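Local coordinates for protein 16S rRNA aminocarboxypropyltransferase (Vulcanisaeta distributa, PDB 5APG) that probably transfers the aminocarboxypropyl group of S-adenosylmethionine to a methylated pseudouridine of 16S rRNA, the last step of its hypermodification, at residues L174-L177 / M178-L181; W73-A76 / V77-H80. All coordinates share one frame; numbering follows the deposited sequence.

Interaction 1: residues L174-L177 / M178-L181; sequences LEQL and MRVL
Two turns of the C-terminal helix 170-182 are joined here on their outer side by Gln176 and Arg179, one turn apart, and on their inner side by Leu174 and Met178. The backbone carries the regular i to i+4 ladder, with Met178 N bonded to Leu174 O, Arg179 N to Glu175 O and Val180 N to Gln176 O.

Arg179 grips the amide of Gln176 side-on with two nitrogens on a single oxygen: NE lies 3.1 Å and NH2 2.9 Å from Gln176 OE1. The NH2 donor sits in the carbonyl plane of the amide, whereas NE is tilted 30° from it. The two planes are turned 51° against each other and the side chains cross at about a right angle. Gln176 reaches this place because its chain leaves CB on the side away from the backbone N and then bends at chi2 (65°), while the guanidinium of Arg179 lies with one face above Glu175 O. The amide nitrogen NE2 of Gln176 passes Val180 CG2 at 3.7 Å. The oppositely charged Glu175 OE1 lies 4.5 Å from Arg179 NH1, beyond a salt bridge.

On the buried side, selenomethionine Met178 bends at chi3, and its methyl CE curls back to 3.4 Å from Leu174 O. Leu174 packs on Tyr108, a residue that binds S-adenosylmethionine, and Met178 on Val77 of helix 73-83.

One amide oxygen thus takes two N-H groups, which probably restrains the rotation of both planar groups. The nearby carboxylate of Glu175 would probably add a modest electrostatic pull on the guanidinium at this exposed surface, while Leu174 and Met178 put apolar groups on the buried side.

Interaction 2: residues W73-A76 / V77-H80; sequences WKRA and VDVH. With EEM ([(3S)-3-amino-4-hydroxy-4-oxo-butyl]-[[(2S,3S,4R,5R)-5-(6-aminopurin-9-yl)-3,4-dihydroxy-oxolan-2-yl]methyl]-methyl-selanium), chain D.
Trp73 lays one face of its indole over the methyl carbon of the bound selenium analogue of S-adenosylmethionine, EEM CE standing 3.7 Å above the plane over the ring centre. The adenine is met differently: its N7 lies in the indole plane at the edge, 3.5 Å from Trp73 CZ2. Ala76, one turn on, brings CB to 3.8 Å from the same methyl carbon, and the methyl is therefore touched by both side chains. Trp73 NE1 is hydrogen-bonded to Leu110 O.

His80 continues the pocket wall. Its CE1 approaches the ribose oxygen O3' of EEM at 3.4 Å, and the ring is held by a hydrogen bond from ND1 to Ala76 O, 2.8 Å long, with the acceptor almost exactly in the ring plane. That carbonyl also takes the backbone N of His80, and the two donors arrive from opposite faces of its plane. With CG anti to the carbonyl carbon (chi1 -74°), the imidazole folds back toward the preceding turn, where it meets this oxygen.

Trp73, Ala76 and His80 belong to helix 73-83, which follows strand 66-70 of the parallel sheet in this SPOUT-fold enzyme; Ile69, on that strand, binds S-adenosylmethionine and packs against Val79 and His80. Two waters lie along the first turn; one accepts from Val77 N and lies 2.8 Å from Trp73 O, the other links Lys74 O to Asp78 N.

On the flank, Arg75 and Asp78 run side by side, pointing the same way, and form a salt bridge of 3.2 Å between NH2 and OD2. The carboxylate is used on its anti side, its oxygen lying in the guanidinium plane, and the two planes are 38° apart. Val79 CG2 lies over the rim of one guanidinium face, 3.8 Å from Arg75 NH2.

Overall arrangement
Interaction 2 comes first along the chain, on helix 73-83, and interaction 1 follows about a hundred residues later on helix 170-182 near the C-terminus. Their centres are 11 Å apart, on the same side of the chain's centre, and the helices touch directly: Leu181 CD1 lies 3.7 Å from Trp73 CB, and Met178 CG 4.2 Å from Trp73 CZ3. Helix 73-83 contacts the S-adenosylmethionine analogue with its own side chains, whereas helix 170-182 packs behind it, the side chain of Met178 being about 7 Å from the analogue at the nearest atoms. The C-terminal helix thus forms a second layer behind Trp73.

Interaction 1: residues L174-L177 / M178-L181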
loop_
_atom_site.group_PDB
_atom_site.type_symbol
_atom_site.label_atom_id
_atom_site.label_comp_id
_atom_site.label_asym_id
_atom_site.label_seq_id
_atom_site.Cartn_x
_atom_site.Cartn_y
_atom_site.Cartn_z
ATOM N N LEU A 174 -8.014 9.037 9.413
ATOM C CA LEU A 174 -7.750 8.416 8.120
ATOM C C LEU A 174 -8.860 8.724 7.117
ATOM O O LEU A 174 -8.586 8.993 5.945
ATOM C CB LEU A 174 -7.592 6.904 8.266
ATOM C CG LEU A 174 -6.480 6.407 9.189
ATOM C CD1 LEU A 174 -6.434 4.879 9.174
ATOM C CD2 LEU A 174 -5.126 6.997 8.789
ATOM N N GLU A 175 -10.109 8.668 7.576
ATOM C CA GLU A 175 -11.251 8.960 6.715
ATOM C C GLU A 175 -11.167 10.383 6.171
ATOM O O GLU A 175 -11.512 10.638 5.018
ATOM C CB GLU A 175 -12.574 8.743 7.469
ATOM C CG GLU A 175 -12.824 7.278 7.843
ATOM C CD GLU A 175 -14.075 7.063 8.685
ATOM O OE1 GLU A 175 -14.671 8.053 9.159
ATOM O OE2 GLU A 175 -14.460 5.888 8.879
ATOM N N GLN A 176 -10.677 11.304 6.994
ATOM C CA GLN A 176 -10.573 12.698 6.581
ATOM C C GLN A 176 -9.433 12.947 5.589
ATOM O O GLN A 176 -9.592 13.721 4.644
ATOM C CB GLN A 176 -10.403 13.605 7.801
ATOM C CG GLN A 176 -10.081 15.042 7.443
ATOM C CD GLN A 176 -11.207 15.737 6.694
ATOM O OE1 GLN A 176 -12.352 15.281 6.698
ATOM N NE2 GLN A 176 -10.884 16.848 6.044
ATOM N N LEU A 177 -8.286 12.305 5.802
ATOM C CA LEU A 177 -7.162 12.450 4.876
ATOM C C LEU A 177 -7.556 12.037 3.464
ATOM O O LEU A 177 -7.101 12.624 2.482
ATOM C CB LEU A 177 -5.954 11.627 5.329
ATOM C CG LEU A 177 -5.307 12.002 6.663
ATOM C CD1 LEU A 177 -4.125 11.082 6.943
ATOM C CD2 LEU A 177 -4.875 13.466 6.661
HETATM N N MSE A 178 -8.408 11.023 3.365
HETATM C CA MSE A 178 -8.852 10.547 2.062
HETATM C C MSE A 178 -10.003 11.379 1.516
HETATM O O MSE A 178 -10.123 11.556 0.304
HETATM C CB MSE A 178 -9.253 9.079 2.142
HETATM C CG MSE A 178 -8.057 8.146 2.219
HETATM SE SE MSE A 178 -8.618 6.301 2.336
HETATM C CE MSE A 178 -9.624 6.411 4.008
ATOM N N ARG A 179 -10.851 11.877 2.412
ATOM C CA ARG A 179 -11.961 12.740 2.025
ATOM C C ARG A 179 -11.440 13.969 1.284
ATOM O O ARG A 179 -12.058 14.440 0.329
ATOM C CB ARG A 179 -12.774 13.159 3.256
ATOM C CG ARG A 179 -14.221 13.534 2.960
ATOM C CD ARG A 179 -15.139 13.140 4.112
ATOM N NE ARG A 179 -14.574 13.519 5.401
ATOM C CZ ARG A 179 -14.668 12.784 6.502
ATOM N NH1 ARG A 179 -15.307 11.621 6.473
ATOM N NH2 ARG A 179 -14.120 13.209 7.633
ATOM N N VAL A 180 -10.291 14.469 1.728
ATOM C CA VAL A 180 -9.629 15.607 1.096
ATOM C C VAL A 180 -9.344 15.341 -0.380
ATOM O O VAL A 180 -9.557 16.203 -1.233
ATOM C CB VAL A 180 -8.306 15.953 1.817
ATOM C CG1 VAL A 180 -7.480 16.936 0.997
ATOM C CG2 VAL A 180 -8.589 16.510 3.205
ATOM N N LEU A 181 -8.877 14.134 -0.676
ATOM C CA LEU A 181 -8.533 13.761 -2.043
ATOM C C LEU A 181 -9.769 13.401 -2.854
ATOM O O LEU A 181 -9.824 13.642 -4.059
ATOM C CB LEU A 181 -7.553 12.592 -2.037
ATOM C CG LEU A 181 -6.167 12.924 -1.490
ATOM C CD1 LEU A 181 -5.364 11.658 -1.368
ATOM C CD2 LEU A 181 -5.461 13.922 -2.394
#

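Interaction 2: residues W73-A76 / V77-H80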
loop_
_atom_site.group_PDB
_atom_site.type_symbol
_atom_site.label_atom_id
_atom_site.label_comp_id
_atom_site.label_asym_id
_atom_site.label_seq_id
_atom_site.Cartn_x
_atom_site.Cartn_y
_atom_site.Cartn_z
ATOM N N TRP A 73 -6.234 8.614 -6.563
ATOM C CA TRP A 73 -6.687 8.769 -5.184
ATOM C C TRP A 73 -8.066 9.418 -5.124
ATOM O O TRP A 73 -8.817 9.207 -4.171
ATOM C CB TRP A 73 -5.677 9.575 -4.364
ATOM C CG TRP A 73 -4.616 8.704 -3.751
ATOM C CD1 TRP A 73 -3.313 8.598 -4.139
ATOM C CD2 TRP A 73 -4.786 7.793 -2.656
ATOM N NE1 TRP A 73 -2.657 7.686 -3.345
ATOM C CE2 TRP A 73 -3.540 7.174 -2.430
ATOM C CE3 TRP A 73 -5.870 7.444 -1.843
ATOM C CZ2 TRP A 73 -3.344 6.233 -1.423
ATOM C CZ3 TRP A 73 -5.675 6.504 -0.843
ATOM C CH2 TRP A 73 -4.420 5.909 -0.641
ATOM N N LYS A 74 -8.406 10.189 -6.152
ATOM C CA LYS A 74 -9.719 10.820 -6.223
ATOM C C LYS A 74 -10.830 9.780 -6.363
ATOM O O LYS A 74 -11.958 10.003 -5.921
ATOM C CB LYS A 74 -9.780 11.823 -7.381
ATOM C CG LYS A 74 -11.080 12.619 -7.433
ATOM C CD LYS A 74 -10.941 13.886 -8.261
ATOM C CE LYS A 74 -12.283 14.591 -8.405
ATOM N NZ LYS A 74 -12.869 14.963 -7.084
ATOM N N ARG A 75 -10.504 8.638 -6.962
ATOM C CA ARG A 75 -11.473 7.558 -7.148
ATOM C C ARG A 75 -11.313 6.413 -6.146
ATOM O O ARG A 75 -12.152 5.514 -6.099
ATOM C CB ARG A 75 -11.371 6.984 -8.566
ATOM C CG ARG A 75 -11.866 7.907 -9.667
ATOM C CD ARG A 75 -12.577 7.099 -10.742
ATOM N NE ARG A 75 -13.649 6.288 -10.168
ATOM C CZ ARG A 75 -14.204 5.241 -10.769
ATOM N NH1 ARG A 75 -13.788 4.864 -11.972
ATOM N NH2 ARG A 75 -15.174 4.566 -10.166
ATOM N N ALA A 76 -10.243 6.446 -5.356
ATOM C CA ALA A 76 -9.846 5.296 -4.540
ATOM C C ALA A 76 -10.926 4.821 -3.568
ATOM O O ALA A 76 -11.160 3.620 -3.437
ATOM C CB ALA A 76 -8.569 5.615 -3.777
ATOM N N VAL A 77 -11.583 5.752 -2.884
ATOM C CA VAL A 77 -12.596 5.366 -1.907
ATOM C C VAL A 77 -13.766 4.678 -2.599
ATOM O O VAL A 77 -14.179 3.594 -2.200
ATOM C CB VAL A 77 -13.109 6.572 -1.097
ATOM C CG1 VAL A 77 -14.203 6.135 -0.139
ATOM C CG2 VAL A 77 -11.962 7.216 -0.333
ATOM N N ASP A 78 -14.279 5.299 -3.656
ATOM C CA ASP A 78 -15.406 4.740 -4.394
ATOM C C ASP A 78 -15.101 3.341 -4.936
ATOM O O ASP A 78 -15.924 2.432 -4.834
ATOM C CB ASP A 78 -15.797 5.667 -5.545
ATOM C CG ASP A 78 -17.018 5.178 -6.292
ATOM O OD1 ASP A 78 -18.134 5.305 -5.746
ATOM O OD2 ASP A 78 -16.862 4.665 -7.421
ATOM N N VAL A 79 -13.910 3.170 -5.497
ATOM C CA VAL A 79 -13.536 1.902 -6.116
ATOM C C VAL A 79 -13.402 0.779 -5.088
ATOM O O VAL A 79 -13.955 -0.309 -5.269
ATOM C CB VAL A 79 -12.217 2.037 -6.902
ATOM C CG1 VAL A 79 -11.676 0.663 -7.289
ATOM C CG2 VAL A 79 -12.426 2.913 -8.130
ATOM N N HIS A 80 -12.679 1.040 -4.004
ATOM C CA HIS A 80 -12.461 0.011 -2.994
ATOM C C HIS A 80 -13.740 -0.344 -2.237
ATOM O O HIS A 80 -13.954 -1.501 -1.890
ATOM C CB HIS A 80 -11.379 0.442 -2.004
ATOM C CG HIS A 80 -9.992 0.384 -2.564
ATOM N ND1 HIS A 80 -9.434 1.418 -3.283
ATOM C CD2 HIS A 80 -9.055 -0.595 -2.521
ATOM C CE1 HIS A 80 -8.211 1.081 -3.657
ATOM N NE2 HIS A 80 -7.957 -0.133 -3.204
HETATM C C2 EEM D . -3.333 0.650 1.939
HETATM N N3 EEM D . -3.026 0.701 0.678
HETATM C C4 EEM D . -2.439 1.775 0.182
HETATM C "C1'" EEM D . -2.012 1.264 -2.251
HETATM C "C2'" EEM D . -3.503 1.081 -2.626
HETATM C "C3'" EEM D . -3.710 2.130 -3.513
HETATM C "C4'" EEM D . -2.598 2.352 -4.235
HETATM C "C5'" EEM D . -2.298 3.780 -4.500
HETATM O O EEM D . 1.567 5.278 -7.610
HETATM C C EEM D . 0.933 5.999 -8.330
HETATM O OXT EEM D . 1.260 6.153 -9.494
HETATM C CA EEM D . -0.311 6.691 -7.818
HETATM N N EEM D . -0.742 7.630 -8.816
HETATM C CB EEM D . -1.337 5.595 -7.576
HETATM C CG EEM D . -2.528 6.020 -6.742
HETATM SE SE EEM D . -3.428 4.444 -5.947
HETATM C CE EEM D . -5.084 4.975 -5.095
HETATM O "O4'" EEM D . -1.459 1.904 -3.197
HETATM O "O3'" EEM D . -4.963 1.975 -4.287
HETATM O "O2'" EEM D . -3.483 -0.149 -3.359
HETATM N N9 EEM D . -2.010 2.129 -1.039
HETATM C C8 EEM D . -1.505 3.341 -0.915
HETATM N N7 EEM D . -1.604 3.783 0.318
HETATM C C5 EEM D . -2.185 2.817 1.052
HETATM N N1 EEM D . -3.115 1.614 2.809
HETATM C C6 EEM D . -2.549 2.719 2.424
HETATM N N6 EEM D . -2.317 3.776 3.326
HETATM O O HOH W 1 -11.395 8.638 -3.157
HETATM O O HOH W 2 -13.750 8.047 -4.336
#